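Local coordinates for ABC transporter substrate-binding protein (Vibrio cholerae, PDB 3LKV), which probably serves as the periplasmic solute-capturing component of an ABC transporter, with phenylalanine held between its two lobes, at residues V11-I16 and L44-K49; E68-L73 and K89-V94; E135-V140 and S194-A199. All blocks are in the same frame, centred on the assembly; numbering follows the deposited sequence.

Interaction 1. Residues V11-I16 and L44-K49. With ZN (zinc ion), chain C.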
ATOM      1  N   VAL A  11      -0.705   8.367  12.236  1.00 22.07           N
ATOM      2  CA  VAL A  11      -1.578   7.320  12.731  1.00 20.50           C
ATOM      3  C   VAL A  11      -0.783   6.013  12.678  1.00 21.11           C
ATOM      4  O   VAL A  11      -0.308   5.625  11.606  1.00 20.59           O
ATOM      5  CB  VAL A  11      -2.843   7.253  11.895  1.00 19.47           C
ATOM      6  CG1 VAL A  11      -3.756   6.084  12.339  1.00 16.90           C
ATOM      7  CG2 VAL A  11      -3.588   8.643  12.002  1.00 16.77           C
ATOM      8  N   ALA A  12      -0.675   5.339  13.829  1.00 20.03           N
ATOM      9  CA  ALA A  12       0.091   4.118  13.944  1.00 20.21           C
ATOM     10  C   ALA A  12      -0.851   2.978  14.316  1.00 19.17           C
ATOM     11  O   ALA A  12      -1.557   3.073  15.316  1.00 19.42           O
ATOM     12  CB  ALA A  12       1.203   4.293  15.017  1.00 19.14           C
ATOM     13  N   VAL A  13      -0.827   1.934  13.504  1.00 18.64           N
ATOM     14  CA  VAL A  13      -1.773   0.866  13.539  1.00 18.78           C
ATOM     15  C   VAL A  13      -1.092  -0.427  13.919  1.00 19.25           C
ATOM     16  O   VAL A  13      -0.153  -0.856  13.245  1.00 19.65           O
ATOM     17  CB  VAL A  13      -2.438   0.646  12.177  1.00 20.04           C
ATOM     18  CG1 VAL A  13      -3.480  -0.467  12.299  1.00 18.24           C
ATOM     19  CG2 VAL A  13      -3.071   1.948  11.637  1.00 19.14           C
ATOM     20  N   SER A  14      -1.537  -1.026  15.012  1.00 18.94           N
ATOM     21  CA  SER A  14      -1.042  -2.290  15.460  1.00 19.38           C
ATOM     22  C   SER A  14      -2.130  -3.360  15.385  1.00 20.98           C
ATOM     23  O   SER A  14      -3.233  -3.173  15.894  1.00 19.89           O
ATOM     24  CB  SER A  14      -0.639  -2.127  16.901  1.00 19.77           C
ATOM     25  OG  SER A  14      -0.096  -3.332  17.440  1.00 23.50           O
ATOM     26  N   GLN A  15      -1.777  -4.518  14.836  1.00 20.63           N
ATOM     27  CA  GLN A  15      -2.735  -5.577  14.496  1.00 20.39           C
ATOM     28  C   GLN A  15      -2.132  -6.870  14.972  1.00 20.30           C
ATOM     29  O   GLN A  15      -0.948  -7.134  14.697  1.00 20.92           O
ATOM     30  CB  GLN A  15      -2.880  -5.596  12.975  1.00 20.70           C
ATOM     31  CG  GLN A  15      -3.940  -6.419  12.486  1.00 23.06           C
ATOM     32  CD  GLN A  15      -4.090  -6.330  10.964  1.00 24.24           C
ATOM     33  OE1 GLN A  15      -4.179  -5.254  10.423  1.00 24.56           O
ATOM     34  NE2 GLN A  15      -4.157  -7.465  10.307  1.00 21.46           N
ATOM     35  N   ILE A  16      -2.901  -7.701  15.680  1.00 19.64           N
ATOM     36  CA  ILE A  16      -2.318  -8.888  16.289  1.00 18.76           C
ATOM     37  C   ILE A  16      -1.726  -9.855  15.249  1.00 20.21           C
ATOM     38  O   ILE A  16      -0.667 -10.481  15.472  1.00 20.18           O
ATOM     39  CB  ILE A  16      -3.332  -9.560  17.266  1.00 18.73           C
ATOM     40  CG1 ILE A  16      -2.720 -10.740  18.002  1.00 20.19           C
ATOM     41  CG2 ILE A  16      -4.640  -9.949  16.547  1.00 16.32           C
ATOM     42  CD1 ILE A  16      -1.471 -10.449  18.858  1.00 22.11           C
ATOM     43  N   LEU A  44      -0.934  12.424   5.537  1.00 22.89           N
ATOM     44  CA  LEU A  44      -1.180  11.295   6.437  1.00 22.95           C
ATOM     45  C   LEU A  44       0.022  10.385   6.356  1.00 22.75           C
ATOM     46  O   LEU A  44       0.399  10.004   5.264  1.00 24.38           O
ATOM     47  CB  LEU A  44      -2.439  10.493   6.025  1.00 21.44           C
ATOM     48  CG  LEU A  44      -2.659   9.192   6.790  1.00 22.21           C
ATOM     49  CD1 LEU A  44      -2.935   9.414   8.271  1.00 19.44           C
ATOM     50  CD2 LEU A  44      -3.816   8.367   6.122  1.00 18.19           C
ATOM     51  N   GLU A  45       0.612  10.072   7.501  1.00 22.30           N
ATOM     52  CA  GLU A  45       1.634   9.038   7.642  1.00 22.03           C
ATOM     53  C   GLU A  45       0.875   7.922   8.394  1.00 21.85           C
ATOM     54  O   GLU A  45       0.431   8.104   9.525  1.00 20.86           O
ATOM     55  CB  GLU A  45       2.846   9.535   8.452  1.00 21.24           C
ATOM     56  CG  GLU A  45       3.915   8.442   8.755  1.00 22.69           C
ATOM     57  CD  GLU A  45       5.026   8.910   9.738  1.00 24.75           C
ATOM     58  OE1 GLU A  45       5.046  10.096  10.073  1.00 28.34           O
ATOM     59  OE2 GLU A  45       5.913   8.101  10.154  1.00 28.02           O
ATOM     60  N   PHE A  46       0.747   6.783   7.747  1.00 21.34           N
ATOM     61  CA  PHE A  46      -0.055   5.674   8.253  1.00 22.50           C
ATOM     62  C   PHE A  46       0.957   4.530   8.438  1.00 22.37           C
ATOM     63  O   PHE A  46       1.369   3.912   7.497  1.00 22.31           O
ATOM     64  CB  PHE A  46      -1.098   5.361   7.184  1.00 22.18           C
ATOM     65  CG  PHE A  46      -2.067   4.320   7.535  1.00 22.72           C
ATOM     66  CD1 PHE A  46      -3.236   4.631   8.181  1.00 25.05           C
ATOM     67  CD2 PHE A  46      -1.859   3.001   7.137  1.00 28.41           C
ATOM     68  CE1 PHE A  46      -4.196   3.653   8.444  1.00 24.10           C
ATOM     69  CE2 PHE A  46      -2.818   2.009   7.407  1.00 26.03           C
ATOM     70  CZ  PHE A  46      -3.980   2.337   8.041  1.00 26.09           C
ATOM     71  N   ASP A  47       1.395   4.308   9.642  1.00 22.60           N
ATOM     72  CA  ASP A  47       2.356   3.239   9.920  1.00 23.70           C
ATOM     73  C   ASP A  47       1.561   2.059  10.464  1.00 24.19           C
ATOM     74  O   ASP A  47       0.559   2.232  11.141  1.00 25.02           O
ATOM     75  CB  ASP A  47       3.334   3.693  10.999  1.00 24.01           C
ATOM     76  CG  ASP A  47       4.268   4.794  10.522  1.00 25.00           C
ATOM     77  OD1 ASP A  47       4.638   4.768   9.349  1.00 25.32           O
ATOM     78  OD2 ASP A  47       4.668   5.665  11.323  1.00 28.74           O
ATOM     79  N   TYR A  48       2.080   0.879  10.225  1.00 24.39           N
ATOM     80  CA  TYR A  48       1.390  -0.361  10.393  1.00 24.19           C
ATOM     81  C   TYR A  48       2.408  -1.429  10.840  1.00 23.06           C
ATOM     82  O   TYR A  48       3.474  -1.569  10.265  1.00 22.48           O
ATOM     83  CB  TYR A  48       0.774  -0.741   9.045  1.00 25.16           C
ATOM     84  CG  TYR A  48       0.395  -2.162   9.034  1.00 28.11           C
ATOM     85  CD1 TYR A  48      -0.524  -2.646   9.971  1.00 32.61           C
ATOM     86  CD2 TYR A  48       1.024  -3.068   8.185  1.00 30.97           C
ATOM     87  CE1 TYR A  48      -0.846  -3.997  10.030  1.00 31.94           C
ATOM     88  CE2 TYR A  48       0.710  -4.434   8.241  1.00 31.10           C
ATOM     89  CZ  TYR A  48      -0.214  -4.875   9.175  1.00 30.95           C
ATOM     90  OH  TYR A  48      -0.555  -6.218   9.214  1.00 36.00           O
ATOM     91  N   LYS A  49       2.069  -2.202  11.856  1.00 23.16           N
ATOM     92  CA  LYS A  49       2.873  -3.350  12.273  1.00 23.19           C
ATOM     93  C   LYS A  49       1.939  -4.509  12.651  1.00 22.29           C
ATOM     94  O   LYS A  49       0.910  -4.284  13.332  1.00 20.71           O
ATOM     95  CB  LYS A  49       3.750  -3.001  13.472  1.00 24.07           C
ATOM     96  CG  LYS A  49       5.036  -2.130  13.227  1.00 30.05           C
ATOM     97  CD  LYS A  49       6.042  -2.788  12.230  1.00 39.98           C
ATOM     98  CE  LYS A  49       7.471  -2.077  12.168  1.00 42.28           C
ATOM     99  NZ  LYS A  49       8.135  -2.207  13.529  1.00 41.73           N
TER
HETATM  100 ZN    ZN C 401       5.964   6.154   9.669  0.50 31.30          ZN
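V13 sets its CG2 methyl over one face of the F46 ring, 4.1 Å from V13 CG2 to the ring centroid and 27° off the normal, a CH-pi contact. With chi1 at -178°, CG2 stays beside the backbone N and reaches back to F46, while CG1 is swung forward to the Y48 ring, so one branched residue serves two aromatics. V11 CG2 makes a plain aliphatic contact with L44 CD1 (3.9 Å). Farther along, the Q15 amide meets the Y48 ring obliquely, their planes 49° apart and OE1 3.6 Å from Y48 CE1. R26 fixes this pair: it bonds Q15 OE1 and makes a cation-pi contact with Y48, whose OH bonds E18.

Beneath the side chains runs a parallel ladder in which residues of 11-15 and 44-49 alternate as donors. It starts with V11 N to E45 O, 3.0 Å and almost straight, and finishes with Q15 N to K49 O.

On the face of A12 and D47, two carboxylates turn to one zinc ion, those of E45 and D47, two residues apart: E45 OE2 binds at 2.0 Å, D47 OD1 at 1.9 Å and D47 OD2 at 2.2 Å. E45 and D47 of the second subunit also bind it, and K10 bonds both E45 OE2 and D47 OD2, which should ease the gathering of negative charge. A metal bridge at the subunit interface is thus built on a beta-alpha-beta crossover, strand 9-15, helix 20-35, strand 44-50, the repeating unit of parallel sheets in periplasmic binding proteins.

Interaction 2. Residues E68-L73 and K89-V94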
ATOM      1  N   GLU A  68       7.580   6.874  19.071  1.00 27.77           N
ATOM      2  CA  GLU A  68       7.582   7.675  17.856  1.00 29.04           C
ATOM      3  C   GLU A  68       6.502   8.792  17.902  1.00 29.68           C
ATOM      4  O   GLU A  68       6.210   9.415  16.881  1.00 30.40           O
ATOM      5  CB  GLU A  68       7.314   6.745  16.653  1.00 29.68           C
ATOM      6  CG  GLU A  68       8.426   5.755  16.366  1.00 33.71           C
ATOM      7  CD  GLU A  68       8.041   4.654  15.347  1.00 42.07           C
ATOM      8  OE1 GLU A  68       6.880   4.600  14.820  1.00 50.13           O
ATOM      9  OE2 GLU A  68       8.926   3.820  15.075  1.00 46.04           O
ATOM     10  N   ASN A  69       5.899   9.030  19.060  1.00 28.83           N
ATOM     11  CA  ASN A  69       4.915  10.099  19.194  1.00 29.81           C
ATOM     12  C   ASN A  69       3.894  10.268  18.031  1.00 27.37           C
ATOM     13  O   ASN A  69       3.865  11.263  17.335  1.00 27.57           O
ATOM     14  CB  ASN A  69       5.666  11.383  19.481  1.00 31.00           C
ATOM     15  CG  ASN A  69       6.725  11.170  20.582  1.00 36.02           C
ATOM     16  OD1 ASN A  69       6.412  10.700  21.682  1.00 39.62           O
ATOM     17  ND2 ASN A  69       7.989  11.423  20.251  1.00 39.31           N
ATOM     18  N   PRO A  70       3.081   9.253  17.792  1.00 24.02           N
ATOM     19  CA  PRO A  70       2.047   9.426  16.781  1.00 22.98           C
ATOM     20  C   PRO A  70       0.913  10.258  17.366  1.00 21.76           C
ATOM     21  O   PRO A  70       0.805  10.349  18.575  1.00 21.83           O
ATOM     22  CB  PRO A  70       1.575   8.005  16.518  1.00 21.90           C
ATOM     23  CG  PRO A  70       1.745   7.330  17.892  1.00 21.82           C
ATOM     24  CD  PRO A  70       2.990   7.966  18.476  1.00 24.38           C
ATOM     25  N   ASP A  71       0.067  10.820  16.521  1.00 21.31           N
ATOM     26  CA  ASP A  71      -1.108  11.587  16.975  1.00 20.80           C
ATOM     27  C   ASP A  71      -2.168  10.622  17.495  1.00 20.98           C
ATOM     28  O   ASP A  71      -2.902  10.925  18.462  1.00 20.85           O
ATOM     29  CB  ASP A  71      -1.656  12.434  15.834  1.00 21.01           C
ATOM     30  CG  ASP A  71      -0.627  13.461  15.300  1.00 25.14           C
ATOM     31  OD1 ASP A  71      -0.296  14.381  16.058  1.00 29.39           O
ATOM     32  OD2 ASP A  71      -0.114  13.378  14.143  1.00 28.62           O
ATOM     33  N   VAL A  72      -2.304   9.467  16.849  1.00 19.11           N
ATOM     34  CA  VAL A  72      -3.323   8.517  17.254  1.00 18.84           C
ATOM     35  C   VAL A  72      -2.807   7.107  17.061  1.00 18.70           C
ATOM     36  O   VAL A  72      -2.150   6.806  16.044  1.00 19.72           O
ATOM     37  CB  VAL A  72      -4.685   8.671  16.442  1.00 19.10           C
ATOM     38  CG1 VAL A  72      -5.706   7.673  16.949  1.00 14.43           C
ATOM     39  CG2 VAL A  72      -5.237  10.092  16.581  1.00 18.36           C
ATOM     40  N   LEU A  73      -3.078   6.269  18.048  1.00 19.23           N
ATOM     41  CA  LEU A  73      -2.722   4.856  17.973  1.00 19.44           C
ATOM     42  C   LEU A  73      -3.997   4.065  17.717  1.00 18.24           C
ATOM     43  O   LEU A  73      -5.031   4.388  18.297  1.00 19.06           O
ATOM     44  CB  LEU A  73      -2.077   4.390  19.258  1.00 18.58           C
ATOM     45  CG  LEU A  73      -0.710   4.947  19.604  1.00 20.89           C
ATOM     46  CD1 LEU A  73      -0.547   4.927  21.155  1.00 16.29           C
ATOM     47  CD2 LEU A  73       0.372   4.107  18.921  1.00 18.63           C
ATOM     48  N   LYS A  89      -0.912   6.020  28.541  1.00 21.21           N
ATOM     49  CA  LYS A  89      -2.126   6.516  29.195  1.00 21.53           C
ATOM     50  C   LYS A  89      -2.625   7.868  28.667  1.00 21.49           C
ATOM     51  O   LYS A  89      -3.594   8.401  29.208  1.00 21.50           O
ATOM     52  CB  LYS A  89      -1.856   6.722  30.717  1.00 22.03           C
ATOM     53  CG  LYS A  89      -1.237   5.540  31.455  1.00 23.20           C
ATOM     54  CD  LYS A  89      -2.104   4.274  31.383  1.00 25.63           C
ATOM     55  CE  LYS A  89      -1.236   3.017  31.731  1.00 25.43           C
ATOM     56  NZ  LYS A  89      -2.025   1.781  31.571  1.00 21.03           N
ATOM     57  N   THR A  90      -1.962   8.427  27.669  1.00 21.08           N
ATOM     58  CA  THR A  90      -2.186   9.801  27.236  1.00 21.20           C
ATOM     59  C   THR A  90      -2.315   9.957  25.722  1.00 21.12           C
ATOM     60  O   THR A  90      -3.020  10.839  25.222  1.00 21.72           O
ATOM     61  CB  THR A  90      -0.990  10.646  27.620  1.00 21.55           C
ATOM     62  OG1 THR A  90       0.184   9.965  27.173  1.00 23.86           O
ATOM     63  CG2 THR A  90      -0.889  10.808  29.152  1.00 22.07           C
ATOM     64  N   ILE A  91      -1.559   9.184  24.958  1.00 20.91           N
ATOM     65  CA  ILE A  91      -1.752   9.200  23.497  1.00 19.74           C
ATOM     66  C   ILE A  91      -3.096   8.564  23.209  1.00 19.11           C
ATOM     67  O   ILE A  91      -3.400   7.489  23.689  1.00 20.25           O
ATOM     68  CB  ILE A  91      -0.622   8.472  22.725  1.00 19.92           C
ATOM     69  CG1 ILE A  91       0.756   9.060  23.148  1.00 19.07           C
ATOM     70  CG2 ILE A  91      -0.840   8.606  21.249  1.00 18.99           C
ATOM     71  CD1 ILE A  91       1.916   8.394  22.398  1.00 18.28           C
ATOM     72  N   PRO A  92      -3.954   9.251  22.447  1.00 19.94           N
ATOM     73  CA  PRO A  92      -5.219   8.625  22.092  1.00 19.03           C
ATOM     74  C   PRO A  92      -5.075   7.266  21.439  1.00 19.21           C
ATOM     75  O   PRO A  92      -4.264   7.099  20.495  1.00 20.97           O
ATOM     76  CB  PRO A  92      -5.835   9.634  21.104  1.00 18.81           C
ATOM     77  CG  PRO A  92      -5.162  10.910  21.440  1.00 21.37           C
ATOM     78  CD  PRO A  92      -3.764  10.529  21.731  1.00 18.49           C
ATOM     79  N   ILE A  93      -5.878   6.315  21.930  1.00 18.88           N
ATOM     80  CA  ILE A  93      -5.986   4.962  21.412  1.00 16.74           C
ATOM     81  C   ILE A  93      -7.417   4.755  20.934  1.00 17.43           C
ATOM     82  O   ILE A  93      -8.378   4.948  21.690  1.00 17.80           O
ATOM     83  CB  ILE A  93      -5.710   3.912  22.471  1.00 15.79           C
ATOM     84  CG1 ILE A  93      -4.252   4.041  22.960  1.00 16.09           C
ATOM     85  CG2 ILE A  93      -5.997   2.537  21.901  1.00 13.05           C
ATOM     86  CD1 ILE A  93      -3.906   3.368  24.284  1.00 10.61           C
ATOM     87  N   VAL A  94      -7.551   4.353  19.684  1.00 17.15           N
ATOM     88  CA  VAL A  94      -8.835   3.936  19.137  1.00 16.68           C
ATOM     89  C   VAL A  94      -8.709   2.458  18.849  1.00 17.08           C
ATOM     90  O   VAL A  94      -7.917   2.049  18.008  1.00 18.25           O
ATOM     91  CB  VAL A  94      -9.117   4.617  17.831  1.00 15.99           C
ATOM     92  CG1 VAL A  94     -10.420   4.070  17.267  1.00 15.50           C
ATOM     93  CG2 VAL A  94      -9.146   6.179  18.042  1.00 14.29           C
TER
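No aromatic ring takes part; the only rings are the puckered ones of P92 and P70, and each meets the other segment through its CD end. P92 brings CD to 3.4 Å from D71 O, with CG a little farther from the same oxygen. In a parallel ladder that carbonyl would be expected to receive the N-H of residue 92; proline has none, so P92 CD lies close to that oxygen instead, consistent with the ladder's first bond being L73 N to P92 O. P70 turns its CD to the I91 CD1 methyl, 4.1 Å away, the two side chains crossing at about a right angle.

I91 packs against both the loop at P70 and the strand at L73. Its CG2, anti to the backbone N, lies 3.7 Å from L73 CD1 and also rests against the carbonyl oxygen of P70, while CG1, beside the N at chi1 -54°, carries CD1 over to P70. A branched aliphatic residue suits this place because both arms find a partner. L73 CD1 touches I93 CG1 as well.

L73 is gripped from both backbone ends: its N donates to P92 O (2.8 Å, 173° at the hydrogen) and its O accepts from V94 N (2.9 Å). This pair of bonds straddles I93, its parallel bridge partner. V72 CG1 meets V94 CG2 at 3.9 Å on the other face.

Strands 72-76 and 93-98 here begin side by side, joined through helix 78-87 as a beta-alpha-beta unit. L84 of that helix covers L73 and I93, whereas I257 of helix 243-258 covers V72, P92 and V94. On the flank of V72 runs strand 9-15, where K10 N bonds D71 OD2.

Interaction 3. Residues E135-V140 and S194-A199; sequences EILPNV and SDVIYA. With ZN (zinc ion), chain E.
L137 and V196 meet with their side chains slanted across one another, the CD1 methyl of L137 bearing on V196 CB at 3.8 Å and on V196 CG2 at 4.0 Å. V196 takes the less common chi1 of 56°, which wedges CG1 between backbone N and carbonyl carbon and turns it to V140; the two CG1 methyls of V140 and V196 are 4.3 Å apart. Leucine suits the longer reach from the loop and valine the shorter one, and I133 of helix 126-136 touches both valines.

D195 points its CB toward V140, but the carboxylate is spent elsewhere: OD2 accepts the backbone N-H of K141 and only brushes the backbone of V140, 3.9 Å from V140 C. The contact between the segments is therefore apolar at its heart. A type I turn from L137 to V140, closed by V140 N to L137 O (3.1 Å), brings L137 and V140 together on this side.

Just before D195, S194 O binds a zinc ion at 2.1 Å. Two waters, A191 O and T221 OG1 complete the site, which is made largely of backbone carbonyls and water.

Helix 126-136 ends here and the turn leads into strand 142-147, which runs parallel to strand 196-199: the contact packs the helix-to-strand connection against the start of an inner strand of the alpha/beta sheet, as in the lobes of periplasmic binding proteins.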
ATOM      1  N   GLU A 135     -31.548 -23.835  13.676  1.00 34.66           N
ATOM      2  CA  GLU A 135     -32.427 -23.689  12.522  1.00 34.64           C
ATOM      3  C   GLU A 135     -31.912 -24.443  11.295  1.00 33.47           C
ATOM      4  O   GLU A 135     -32.689 -25.081  10.574  1.00 33.75           O
ATOM      5  CB  GLU A 135     -32.605 -22.200  12.168  1.00 34.59           C
ATOM      6  CG  GLU A 135     -33.751 -21.935  11.190  1.00 37.18           C
ATOM      7  CD  GLU A 135     -33.793 -20.489  10.650  1.00 39.08           C
ATOM      8  OE1 GLU A 135     -33.068 -19.582  11.118  1.00 42.31           O
ATOM      9  OE2 GLU A 135     -34.554 -20.268   9.718  1.00 40.60           O
ATOM     10  N   ILE A 136     -30.618 -24.343  11.058  1.00 31.98           N
ATOM     11  CA  ILE A 136     -29.965 -24.994   9.932  1.00 32.05           C
ATOM     12  C   ILE A 136     -29.839 -26.486  10.161  1.00 31.73           C
ATOM     13  O   ILE A 136     -29.880 -27.233   9.214  1.00 31.36           O
ATOM     14  CB  ILE A 136     -28.522 -24.428   9.702  1.00 32.09           C
ATOM     15  CG1 ILE A 136     -28.576 -23.029   9.096  1.00 32.35           C
ATOM     16  CG2 ILE A 136     -27.684 -25.345   8.799  1.00 32.38           C
ATOM     17  CD1 ILE A 136     -27.263 -22.284   9.196  1.00 33.02           C
ATOM     18  N   LEU A 137     -29.685 -26.883  11.427  1.00 32.04           N
ATOM     19  CA  LEU A 137     -29.395 -28.249  11.843  1.00 32.27           C
ATOM     20  C   LEU A 137     -30.293 -28.576  13.023  1.00 32.93           C
ATOM     21  O   LEU A 137     -29.837 -28.530  14.166  1.00 32.40           O
ATOM     22  CB  LEU A 137     -27.944 -28.388  12.326  1.00 32.57           C
ATOM     23  CG  LEU A 137     -26.808 -28.195  11.331  1.00 33.65           C
ATOM     24  CD1 LEU A 137     -25.497 -27.997  12.062  1.00 33.62           C
ATOM     25  CD2 LEU A 137     -26.745 -29.416  10.408  1.00 34.65           C
ATOM     26  N   PRO A 138     -31.562 -28.950  12.759  1.00 33.07           N
ATOM     27  CA  PRO A 138     -32.551 -29.027  13.847  1.00 32.86           C
ATOM     28  C   PRO A 138     -32.306 -30.141  14.847  1.00 32.32           C
ATOM     29  O   PRO A 138     -32.858 -30.109  15.931  1.00 31.25           O
ATOM     30  CB  PRO A 138     -33.903 -29.229  13.123  1.00 33.15           C
ATOM     31  CG  PRO A 138     -33.607 -28.959  11.624  1.00 34.12           C
ATOM     32  CD  PRO A 138     -32.129 -29.339  11.458  1.00 33.70           C
ATOM     33  N   ASN A 139     -31.487 -31.116  14.499  1.00 33.00           N
ATOM     34  CA  ASN A 139     -31.161 -32.208  15.430  1.00 33.44           C
ATOM     35  C   ASN A 139     -29.847 -32.027  16.195  1.00 33.49           C
ATOM     36  O   ASN A 139     -29.350 -32.985  16.780  1.00 32.90           O
ATOM     37  CB  ASN A 139     -31.118 -33.535  14.676  1.00 34.54           C
ATOM     38  CG  ASN A 139     -32.479 -33.931  14.120  1.00 35.25           C
ATOM     39  OD1 ASN A 139     -32.638 -34.088  12.920  1.00 36.12           O
ATOM     40  ND2 ASN A 139     -33.465 -34.052  14.993  1.00 36.27           N
ATOM     41  N   VAL A 140     -29.298 -30.798  16.226  1.00 33.12           N
ATOM     42  CA  VAL A 140     -28.067 -30.540  16.992  1.00 32.50           C
ATOM     43  C   VAL A 140     -28.298 -30.833  18.454  1.00 31.52           C
ATOM     44  O   VAL A 140     -29.257 -30.362  19.026  1.00 30.25           O
ATOM     45  CB  VAL A 140     -27.577 -29.076  16.844  1.00 32.35           C
ATOM     46  CG1 VAL A 140     -26.379 -28.804  17.777  1.00 32.68           C
ATOM     47  CG2 VAL A 140     -27.167 -28.847  15.442  1.00 34.35           C
ATOM     48  N   SER A 194     -19.029 -33.677  18.248  1.00 27.36           N
ATOM     49  CA  SER A 194     -19.796 -32.468  18.011  1.00 27.46           C
ATOM     50  C   SER A 194     -20.683 -32.621  16.820  1.00 27.31           C
ATOM     51  O   SER A 194     -20.290 -33.219  15.864  1.00 28.45           O
ATOM     52  CB  SER A 194     -18.846 -31.305  17.783  1.00 27.14           C
ATOM     53  OG  SER A 194     -17.983 -31.179  18.887  1.00 27.24           O
ATOM     54  N   ASP A 195     -21.881 -32.075  16.851  1.00 27.66           N
ATOM     55  CA  ASP A 195     -22.697 -32.064  15.634  1.00 28.62           C
ATOM     56  C   ASP A 195     -22.296 -30.934  14.740  1.00 27.44           C
ATOM     57  O   ASP A 195     -22.552 -30.987  13.553  1.00 28.40           O
ATOM     58  CB  ASP A 195     -24.195 -31.995  15.955  1.00 29.66           C
ATOM     59  CG  ASP A 195     -24.674 -33.218  16.759  1.00 32.24           C
ATOM     60  OD1 ASP A 195     -24.462 -34.323  16.261  1.00 36.45           O
ATOM     61  OD2 ASP A 195     -25.219 -33.073  17.883  1.00 36.00           O
ATOM     62  N   VAL A 196     -21.658 -29.903  15.294  1.00 26.36           N
ATOM     63  CA  VAL A 196     -21.212 -28.754  14.499  1.00 25.13           C
ATOM     64  C   VAL A 196     -20.125 -28.061  15.280  1.00 25.06           C
ATOM     65  O   VAL A 196     -20.141 -28.104  16.500  1.00 25.67           O
ATOM     66  CB  VAL A 196     -22.376 -27.786  14.204  1.00 25.18           C
ATOM     67  CG1 VAL A 196     -23.072 -27.318  15.509  1.00 26.20           C
ATOM     68  CG2 VAL A 196     -21.920 -26.613  13.345  1.00 24.07           C
ATOM     69  N   ILE A 197     -19.159 -27.466  14.596  1.00 24.56           N
ATOM     70  CA  ILE A 197     -18.144 -26.679  15.249  1.00 24.27           C
ATOM     71  C   ILE A 197     -18.518 -25.193  15.058  1.00 23.99           C
ATOM     72  O   ILE A 197     -18.825 -24.744  13.920  1.00 23.74           O
ATOM     73  CB  ILE A 197     -16.786 -26.890  14.626  1.00 24.46           C
ATOM     74  CG1 ILE A 197     -16.400 -28.393  14.560  1.00 27.50           C
ATOM     75  CG2 ILE A 197     -15.772 -26.065  15.353  1.00 22.37           C
ATOM     76  CD1 ILE A 197     -16.174 -29.008  15.864  1.00 27.54           C
ATOM     77  N   TYR A 198     -18.514 -24.464  16.158  1.00 22.56           N
ATOM     78  CA  TYR A 198     -18.720 -23.044  16.142  1.00 23.12           C
ATOM     79  C   TYR A 198     -17.362 -22.392  16.064  1.00 23.18           C
ATOM     80  O   TYR A 198     -16.585 -22.432  17.001  1.00 22.33           O
ATOM     81  CB  TYR A 198     -19.443 -22.600  17.417  1.00 23.85           C
ATOM     82  CG  TYR A 198     -19.677 -21.089  17.550  1.00 25.80           C
ATOM     83  CD1 TYR A 198     -20.271 -20.375  16.540  1.00 24.50           C
ATOM     84  CD2 TYR A 198     -19.339 -20.406  18.707  1.00 26.40           C
ATOM     85  CE1 TYR A 198     -20.531 -19.036  16.660  1.00 27.25           C
ATOM     86  CE2 TYR A 198     -19.604 -19.025  18.847  1.00 27.89           C
ATOM     87  CZ  TYR A 198     -20.198 -18.346  17.818  1.00 26.16           C
ATOM     88  OH  TYR A 198     -20.432 -16.997  17.902  1.00 25.97           O
ATOM     89  N   ALA A 199     -17.068 -21.793  14.921  1.00 22.93           N
ATOM     90  CA  ALA A 199     -15.792 -21.128  14.733  1.00 22.81           C
ATOM     91  C   ALA A 199     -16.008 -19.679  15.223  1.00 22.94           C
ATOM     92  O   ALA A 199     -16.652 -18.882  14.557  1.00 22.90           O
ATOM     93  CB  ALA A 199     -15.362 -21.174  13.236  1.00 22.20           C
TER
HETATM   94 ZN    ZN E 403     -19.202 -34.404  14.435  0.50 64.70          ZN
HETATM   95  O   HOH W   1     -19.840 -36.780  14.728  1.00 30.86           O
HETATM   96  O   HOH W   2     -20.932 -34.299  12.902  1.00 39.63           O

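In the fold
Interactions 1 and 2 share one parallel sheet, their centres 11 Å apart, because strands 9-15 and 72-76 are neighbours in it. A12 links them: its N probably bonds V72 O (3.0 Å), and A12 CB packs on L73 CD2 at 4.0 Å. P70 of interaction 2 lies about 8 Å, side chain to ion, from the zinc bound in interaction 1. Interaction 3 belongs to the other sheet, on the opposite side of the chain's centre, with centres 39 Å from interaction 1 and 43 Å from interaction 2. The phenylalanine sits between: the side chain of Q15 is about 9 Å from it, that of I93 about 13 Å.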